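Local coordinates for protein C-domain type II peptide synthetase (Streptomyces globisporus, PDB 4ZNM) that belongs to the condensation-domain family of nonribosomal peptide synthetases, as a free-standing type II member with the two-lobed fold of the CoA-dependent acyltransferase clan, at residues D38-A51 with L121-E133. Numbering follows the deposited sequence.
Sequences DVGPFGPMYHIVGA and LNEVESTGLSVRE. With NA (sodium ion), chain C.
Helix 110-125 packs on the six-stranded mixed sheet through its last turn: residues 121-125 run nearly antiparallel (163°) to strand residues 47-51, axes 8.8 Å apart. Leu121 lays CD1 against Val49 CG2 at 3.5 Å and turns CD2 to Ala51 CB, while Val49 CG1 rests on CA and CB of Glu125. Glu125 OE1 accepts from Ser404 N, and OE2 forms salt bridges with Arg246 and Arg396. From the start of the strand, the His47 ring is swung (chi1 47°) to the chain leaving the helix. There NE2 donates to Thr127 O at 2.9 Å, a bent bond (130°) almost in line with the carbonyl but tilted from the imidazole plane; ND1 is held by Ser404 OG. Selenomethionine Met45 curls its SE to 3.5 Å from Thr127 O. Leu129 N donates to an in-plane lone pair of Pro44 O at 2.7 Å. Farther along, Arg132 and Asp38 form a two-pronged salt bridge: NH2 meets OD1 on its syn side at 3.0 Å, NH1 meets OD2 from above the carboxylate plane. Phe42 O accepts from two waters, one passing on to Arg132 NH2, the other to Val131 N. Ser130 O and OG, Glu133 O, Pro135 O and water bind sodium, ending a helix-on-sheet layer of the condensation-domain fold.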
loop_
_atom_site.group_PDB
_atom_site.type_symbol
_atom_site.label_atom_id
_atom_site.label_comp_id
_atom_site.label_asym_id
_atom_site.label_seq_id
_atom_site.Cartn_x
_atom_site.Cartn_y
_atom_site.Cartn_z
ATOM N N ASP A 38 -2.428 -22.222 -2.734
ATOM C CA ASP A 38 -3.249 -21.073 -3.069
ATOM C C ASP A 38 -2.627 -19.835 -2.406
ATOM O O ASP A 38 -3.104 -19.369 -1.374
ATOM C CB ASP A 38 -4.698 -21.314 -2.622
ATOM C CG ASP A 38 -5.681 -20.332 -3.241
ATOM O OD1 ASP A 38 -5.299 -19.570 -4.176
ATOM O OD2 ASP A 38 -6.850 -20.354 -2.803
ATOM N N VAL A 39 -1.559 -19.317 -3.009
ATOM C CA VAL A 39 -0.789 -18.227 -2.419
ATOM C C VAL A 39 -0.514 -17.116 -3.434
ATOM O O VAL A 39 -0.920 -17.184 -4.595
ATOM C CB VAL A 39 0.532 -18.740 -1.825
ATOM C CG1 VAL A 39 0.266 -19.790 -0.843
ATOM C CG2 VAL A 39 1.417 -19.298 -2.885
ATOM N N GLY A 40 0.147 -16.073 -2.963
ATOM C CA GLY A 40 0.530 -14.957 -3.802
ATOM C C GLY A 40 -0.622 -14.025 -4.116
ATOM O O GLY A 40 -1.685 -14.092 -3.503
ATOM N N PRO A 41 -0.437 -13.169 -5.111
ATOM C CA PRO A 41 -1.383 -12.082 -5.396
ATOM C C PRO A 41 -2.775 -12.515 -5.846
ATOM O O PRO A 41 -3.677 -11.700 -5.720
ATOM C CB PRO A 41 -0.691 -11.287 -6.503
ATOM C CG PRO A 41 0.390 -12.177 -7.035
ATOM C CD PRO A 41 0.778 -13.107 -5.944
ATOM N N PHE A 42 -2.956 -13.748 -6.337
ATOM C CA PHE A 42 -4.284 -14.200 -6.690
ATOM C C PHE A 42 -4.810 -15.198 -5.656
ATOM O O PHE A 42 -5.829 -15.855 -5.852
ATOM C CB PHE A 42 -4.265 -14.764 -8.123
ATOM C CG PHE A 42 -3.820 -13.743 -9.102
ATOM C CD1 PHE A 42 -4.718 -12.818 -9.592
ATOM C CD2 PHE A 42 -2.480 -13.631 -9.447
ATOM C CE1 PHE A 42 -4.314 -11.812 -10.447
ATOM C CE2 PHE A 42 -2.053 -12.635 -10.327
ATOM C CZ PHE A 42 -2.965 -11.720 -10.825
ATOM N N GLY A 43 -4.100 -15.294 -4.539
ATOM C CA GLY A 43 -4.567 -16.079 -3.421
ATOM C C GLY A 43 -5.356 -15.229 -2.420
ATOM O O GLY A 43 -5.442 -13.999 -2.532
ATOM N N PRO A 44 -5.900 -15.878 -1.397
ATOM C CA PRO A 44 -6.852 -15.266 -0.454
ATOM C C PRO A 44 -6.185 -14.407 0.605
ATOM O O PRO A 44 -6.925 -13.804 1.365
ATOM C CB PRO A 44 -7.534 -16.470 0.194
ATOM C CG PRO A 44 -6.495 -17.562 0.141
ATOM C CD PRO A 44 -5.670 -17.310 -1.123
HETATM N N MSE A 45 -4.852 -14.347 0.671
HETATM C CA MSE A 45 -4.217 -13.451 1.642
HETATM C C MSE A 45 -3.737 -12.145 1.006
HETATM O O MSE A 45 -3.164 -11.274 1.691
HETATM C CB MSE A 45 -3.053 -14.165 2.354
HETATM C CG MSE A 45 -3.451 -15.382 3.159
HETATM SE SE MSE A 45 -4.755 -14.915 4.627
HETATM C CE MSE A 45 -3.513 -13.913 5.772
ATOM N N TYR A 46 -3.948 -11.967 -0.291
ATOM C CA TYR A 46 -3.459 -10.737 -0.921
ATOM C C TYR A 46 -4.581 -9.707 -0.842
ATOM O O TYR A 46 -5.336 -9.463 -1.796
ATOM C CB TYR A 46 -2.999 -10.978 -2.368
ATOM C CG TYR A 46 -2.360 -9.786 -2.969
ATOM C CD1 TYR A 46 -1.097 -9.371 -2.551
ATOM C CD2 TYR A 46 -3.001 -9.061 -3.953
ATOM C CE1 TYR A 46 -0.477 -8.276 -3.108
ATOM C CE2 TYR A 46 -2.393 -7.934 -4.504
ATOM C CZ TYR A 46 -1.133 -7.564 -4.081
ATOM O OH TYR A 46 -0.522 -6.447 -4.605
ATOM N N HIS A 47 -4.722 -9.146 0.361
ATOM C CA HIS A 47 -5.783 -8.212 0.645
ATOM C C HIS A 47 -5.240 -6.962 1.313
ATOM O O HIS A 47 -4.052 -6.863 1.619
ATOM C CB HIS A 47 -6.875 -8.860 1.522
ATOM C CG HIS A 47 -6.355 -9.620 2.700
ATOM N ND1 HIS A 47 -5.474 -9.074 3.612
ATOM C CD2 HIS A 47 -6.602 -10.886 3.117
ATOM C CE1 HIS A 47 -5.205 -9.974 4.545
ATOM N NE2 HIS A 47 -5.888 -11.075 4.277
ATOM N N ILE A 48 -6.116 -5.981 1.461
ATOM C CA ILE A 48 -5.760 -4.739 2.118
ATOM C C ILE A 48 -6.840 -4.496 3.169
ATOM O O ILE A 48 -8.024 -4.716 2.895
ATOM C CB ILE A 48 -5.637 -3.568 1.085
ATOM C CG1 ILE A 48 -5.326 -2.244 1.770
ATOM C CG2 ILE A 48 -6.943 -3.426 0.292
ATOM C CD1 ILE A 48 -5.005 -1.097 0.725
ATOM N N VAL A 49 -6.439 -4.070 4.366
ATOM C CA VAL A 49 -7.388 -3.884 5.470
ATOM C C VAL A 49 -7.265 -2.468 5.949
ATOM O O VAL A 49 -6.201 -1.889 5.898
ATOM C CB VAL A 49 -7.145 -4.848 6.655
ATOM C CG1 VAL A 49 -7.158 -6.266 6.195
ATOM C CG2 VAL A 49 -5.807 -4.504 7.325
ATOM N N GLY A 50 -8.359 -1.928 6.459
ATOM C CA GLY A 50 -8.329 -0.620 7.084
ATOM C C GLY A 50 -9.362 -0.583 8.195
ATOM O O GLY A 50 -10.326 -1.381 8.217
ATOM N N ALA A 51 -9.132 0.322 9.126
ATOM C CA ALA A 51 -10.021 0.484 10.275
ATOM C C ALA A 51 -10.299 1.946 10.529
ATOM O O ALA A 51 -9.392 2.788 10.418
ATOM C CB ALA A 51 -9.408 -0.138 11.503
ATOM N N LEU A 121 -8.490 -5.335 14.133
ATOM C CA LEU A 121 -7.881 -5.104 12.812
ATOM C C LEU A 121 -6.927 -6.270 12.448
ATOM O O LEU A 121 -6.982 -6.844 11.347
ATOM C CB LEU A 121 -7.163 -3.748 12.807
ATOM C CG LEU A 121 -6.389 -3.367 11.549
ATOM C CD1 LEU A 121 -7.270 -3.432 10.323
ATOM C CD2 LEU A 121 -5.792 -1.984 11.681
ATOM N N ASN A 122 -6.082 -6.657 13.389
ATOM C CA ASN A 122 -5.080 -7.671 13.107
ATOM C C ASN A 122 -5.712 -9.013 12.862
ATOM O O ASN A 122 -5.259 -9.775 12.005
ATOM C CB ASN A 122 -4.104 -7.803 14.269
ATOM C CG ASN A 122 -2.875 -6.962 14.079
ATOM O OD1 ASN A 122 -2.894 -5.982 13.337
ATOM N ND2 ASN A 122 -1.801 -7.337 14.739
ATOM N N GLU A 123 -6.755 -9.309 13.631
ATOM C CA GLU A 123 -7.436 -10.589 13.483
ATOM C C GLU A 123 -8.065 -10.655 12.103
ATOM O O GLU A 123 -7.946 -11.659 11.412
ATOM C CB GLU A 123 -8.511 -10.789 14.566
ATOM C CG GLU A 123 -9.200 -12.138 14.416
ATOM C CD GLU A 123 -10.437 -12.265 15.264
ATOM O OE1 GLU A 123 -10.526 -11.563 16.294
ATOM O OE2 GLU A 123 -11.320 -13.070 14.899
ATOM N N VAL A 124 -8.727 -9.586 11.679
ATOM C CA VAL A 124 -9.347 -9.591 10.351
ATOM C C VAL A 124 -8.258 -9.774 9.290
ATOM O O VAL A 124 -8.419 -10.563 8.385
ATOM C CB VAL A 124 -10.170 -8.313 10.098
ATOM C CG1 VAL A 124 -10.552 -8.186 8.621
ATOM C CG2 VAL A 124 -11.396 -8.322 10.981
ATOM N N GLU A 125 -7.116 -9.109 9.450
ATOM C CA GLU A 125 -6.012 -9.244 8.488
ATOM C C GLU A 125 -5.470 -10.664 8.410
ATOM O O GLU A 125 -4.907 -11.051 7.397
ATOM C CB GLU A 125 -4.854 -8.292 8.843
ATOM C CG GLU A 125 -3.780 -8.230 7.793
ATOM C CD GLU A 125 -2.554 -7.405 8.222
ATOM O OE1 GLU A 125 -1.507 -7.476 7.505
ATOM O OE2 GLU A 125 -2.637 -6.709 9.263
ATOM N N SER A 126 -5.587 -11.436 9.485
ATOM C CA SER A 126 -5.151 -12.824 9.415
ATOM C C SER A 126 -6.159 -13.761 8.746
ATOM O O SER A 126 -5.845 -14.923 8.553
ATOM C CB SER A 126 -4.834 -13.373 10.795
ATOM O OG SER A 126 -6.048 -13.579 11.502
ATOM N N THR A 127 -7.324 -13.269 8.352
ATOM C CA THR A 127 -8.285 -14.109 7.659
ATOM C C THR A 127 -8.133 -13.954 6.146
ATOM O O THR A 127 -7.498 -13.016 5.670
ATOM C CB THR A 127 -9.726 -13.789 8.067
ATOM O OG1 THR A 127 -10.102 -12.486 7.587
ATOM C CG2 THR A 127 -9.862 -13.860 9.573
ATOM N N GLY A 128 -8.691 -14.902 5.393
ATOM C CA GLY A 128 -8.540 -14.923 3.941
ATOM C C GLY A 128 -9.737 -14.362 3.210
ATOM O O GLY A 128 -10.830 -14.246 3.764
ATOM N N LEU A 129 -9.512 -13.975 1.961
ATOM C CA LEU A 129 -10.574 -13.398 1.141
ATOM C C LEU A 129 -10.233 -13.700 -0.324
ATOM O O LEU A 129 -9.334 -13.101 -0.876
ATOM C CB LEU A 129 -10.678 -11.900 1.411
ATOM C CG LEU A 129 -11.672 -11.093 0.581
ATOM C CD1 LEU A 129 -13.049 -11.659 0.735
ATOM C CD2 LEU A 129 -11.679 -9.626 1.005
ATOM N N SER A 130 -10.946 -14.646 -0.915
ATOM C CA SER A 130 -10.680 -15.108 -2.275
ATOM C C SER A 130 -10.901 -14.017 -3.308
ATOM O O SER A 130 -11.688 -13.088 -3.082
ATOM C CB SER A 130 -11.582 -16.287 -2.600
ATOM O OG SER A 130 -12.910 -15.840 -2.772
ATOM N N VAL A 131 -10.191 -14.122 -4.434
ATOM C CA VAL A 131 -10.475 -13.264 -5.591
ATOM C C VAL A 131 -11.343 -14.026 -6.616
ATOM O O VAL A 131 -11.907 -13.458 -7.550
ATOM C CB VAL A 131 -9.160 -12.761 -6.244
ATOM C CG1 VAL A 131 -8.477 -13.890 -6.993
ATOM C CG2 VAL A 131 -9.476 -11.555 -7.126
ATOM N N ARG A 132 -11.430 -15.331 -6.442
ATOM C CA ARG A 132 -12.044 -16.195 -7.459
ATOM C C ARG A 132 -13.568 -16.164 -7.395
ATOM O O ARG A 132 -14.246 -16.570 -8.340
ATOM C CB ARG A 132 -11.530 -17.634 -7.319
ATOM C CG ARG A 132 -10.064 -17.727 -7.753
ATOM C CD ARG A 132 -9.592 -19.169 -8.044
ATOM N NE ARG A 132 -9.657 -19.968 -6.819
ATOM C CZ ARG A 132 -8.682 -20.043 -5.915
ATOM N NH1 ARG A 132 -8.835 -20.797 -4.834
ATOM N NH2 ARG A 132 -7.546 -19.374 -6.088
ATOM N N GLU A 133 -14.116 -15.663 -6.295
ATOM C CA GLU A 133 -15.563 -15.450 -6.225
ATOM C C GLU A 133 -15.887 -14.379 -5.217
ATOM O O GLU A 133 -15.075 -14.076 -4.380
ATOM C CB GLU A 133 -16.306 -16.754 -5.866
ATOM C CG GLU A 133 -16.084 -17.261 -4.471
ATOM C CD GLU A 133 -14.877 -18.156 -4.343
ATOM O OE1 GLU A 133 -14.242 -18.462 -5.371
ATOM O OE2 GLU A 133 -14.564 -18.565 -3.205
HETATM NA NA NA C . -14.018 -13.654 -2.403
HETATM O O HOH W 1 -6.632 -17.427 -7.884
HETATM O O HOH W 2 -8.152 -16.175 -4.285
HETATM O O HOH W 3 -14.379 -14.799 -0.500
#